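Local coordinates for HydG protein (Carboxydothermus hydrogenoformans, PDB 4RTB) that is a radical SAM maturase of [FeFe]-hydrogenase, a CO/CN synthase that carries a [4Fe-4S] cluster and S-adenosylmethionine, at residues F81-A84 with R85-K88. Numbering follows the deposited sequence.
Sequences FWQA and RKVK
W82 and K86, one turn apart on helix 74-91, meet through the lysine methylene CE, which lies 3.8 Å from the centroid of the W82 six-membered ring and 27° off the ring normal. That placement over the face, offset toward the rim, identifies a CH-pi contact. Both side chains run the same way: CG of W82 is anti to its backbone N (chi1 -171°), as is CG of K86, whose chain then bends to carry CE over the indole. Beside them Q83 slants across V87, with OE1 3.6 Å from V87 CG2. Along the backbone, regular i to i+4 hydrogen bonds join the two turns, from R85 N to F81 O at 2.9 Å through to K88 N to A84 O, also at 2.9 Å. The tight side is the one turned to the protein: F81 and A84 are buried, touching K307 and A311 of helix 303-316, and K88 NZ is hydrogen-bonded to V337 O. The looser side is that of exposed W82 and partly exposed K86, where the CH-pi pair lies. A packed and a solvent-facing side, joined by i to i+4 bonds, are typical of a surface alpha-helix, here lying against helices 303-316 and 330-339, away from the cluster and S-adenosylmethionine sites.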
loop_
_atom_site.group_PDB
_atom_site.type_symbol
_atom_site.label_atom_id
_atom_site.label_comp_id
_atom_site.label_asym_id
_atom_site.label_seq_id
_atom_site.Cartn_x
_atom_site.Cartn_y
_atom_site.Cartn_z
ATOM N N PHE A 81 12.869 -14.756 6.021
ATOM C CA PHE A 81 11.424 -14.901 6.149
ATOM C C PHE A 81 11.030 -15.073 7.609
ATOM O O PHE A 81 10.058 -14.475 8.075
ATOM C CB PHE A 81 10.922 -16.084 5.317
ATOM C CG PHE A 81 11.086 -15.895 3.833
ATOM C CD1 PHE A 81 11.388 -14.648 3.307
ATOM C CD2 PHE A 81 10.929 -16.961 2.963
ATOM C CE1 PHE A 81 11.535 -14.468 1.946
ATOM C CE2 PHE A 81 11.075 -16.788 1.597
ATOM C CZ PHE A 81 11.379 -15.539 1.089
ATOM N N TRP A 82 11.798 -15.891 8.324
ATOM C CA TRP A 82 11.580 -16.118 9.749
ATOM C C TRP A 82 11.547 -14.797 10.524
ATOM O O TRP A 82 10.581 -14.505 11.250
ATOM C CB TRP A 82 12.672 -17.038 10.295
ATOM C CG TRP A 82 12.450 -17.517 11.690
ATOM C CD1 TRP A 82 11.524 -18.428 12.108
ATOM C CD2 TRP A 82 13.187 -17.132 12.853
ATOM N NE1 TRP A 82 11.630 -18.624 13.462
ATOM C CE2 TRP A 82 12.647 -17.839 13.944
ATOM C CE3 TRP A 82 14.249 -16.250 13.080
ATOM C CZ2 TRP A 82 13.131 -17.695 15.242
ATOM C CZ3 TRP A 82 14.730 -16.107 14.368
ATOM C CH2 TRP A 82 14.173 -16.827 15.432
ATOM N N GLN A 83 12.593 -13.995 10.344
ATOM C CA GLN A 83 12.664 -12.683 10.980
ATOM C C GLN A 83 11.508 -11.775 10.570
ATOM O O GLN A 83 10.947 -11.062 11.404
ATOM C CB GLN A 83 13.993 -12.003 10.657
ATOM C CG GLN A 83 14.990 -12.054 11.794
ATOM C CD GLN A 83 14.472 -11.382 13.050
ATOM O OE1 GLN A 83 13.796 -10.355 12.986
ATOM N NE2 GLN A 83 14.781 -11.965 14.204
ATOM N N ALA A 84 11.155 -11.806 9.287
ATOM C CA ALA A 84 10.056 -10.991 8.778
ATOM C C ALA A 84 8.746 -11.313 9.498
ATOM O O ALA A 84 8.055 -10.406 9.980
ATOM C CB ALA A 84 9.900 -11.188 7.279
ATOM N N ARG A 85 8.416 -12.601 9.573
ATOM C CA ARG A 85 7.201 -13.042 10.255
ATOM C C ARG A 85 7.245 -12.663 11.731
ATOM O O ARG A 85 6.224 -12.273 12.314
ATOM C CB ARG A 85 7.004 -14.557 10.109
ATOM C CG ARG A 85 6.937 -15.058 8.669
ATOM C CD ARG A 85 6.517 -16.528 8.583
ATOM N NE ARG A 85 6.371 -16.957 7.192
ATOM C CZ ARG A 85 6.947 -18.035 6.667
ATOM N NH1 ARG A 85 7.709 -18.820 7.418
ATOM N NH2 ARG A 85 6.753 -18.332 5.388
ATOM N N LYS A 86 8.427 -12.773 12.332
ATOM C CA LYS A 86 8.559 -12.452 13.749
ATOM C C LYS A 86 8.268 -10.975 13.999
ATOM O O LYS A 86 7.543 -10.625 14.931
ATOM C CB LYS A 86 9.951 -12.814 14.269
ATOM C CG LYS A 86 10.008 -12.952 15.780
ATOM C CD LYS A 86 10.658 -14.261 16.191
ATOM C CE LYS A 86 12.167 -14.128 16.238
ATOM N NZ LYS A 86 12.595 -13.216 17.334
ATOM N N VAL A 87 8.825 -10.118 13.149
ATOM C CA VAL A 87 8.631 -8.674 13.247
ATOM C C VAL A 87 7.178 -8.261 13.002
ATOM O O VAL A 87 6.597 -7.475 13.773
ATOM C CB VAL A 87 9.544 -7.939 12.247
ATOM C CG1 VAL A 87 9.180 -6.468 12.161
ATOM C CG2 VAL A 87 11.006 -8.120 12.634
ATOM N N LYS A 88 6.596 -8.793 11.929
ATOM C CA LYS A 88 5.208 -8.504 11.594
ATOM C C LYS A 88 4.294 -8.912 12.742
ATOM O O LYS A 88 3.349 -8.193 13.074
ATOM C CB LYS A 88 4.797 -9.214 10.301
ATOM C CG LYS A 88 3.485 -8.710 9.699
ATOM C CD LYS A 88 2.283 -9.497 10.205
ATOM C CE LYS A 88 0.984 -8.739 9.969
ATOM N NZ LYS A 88 0.781 -8.400 8.537
#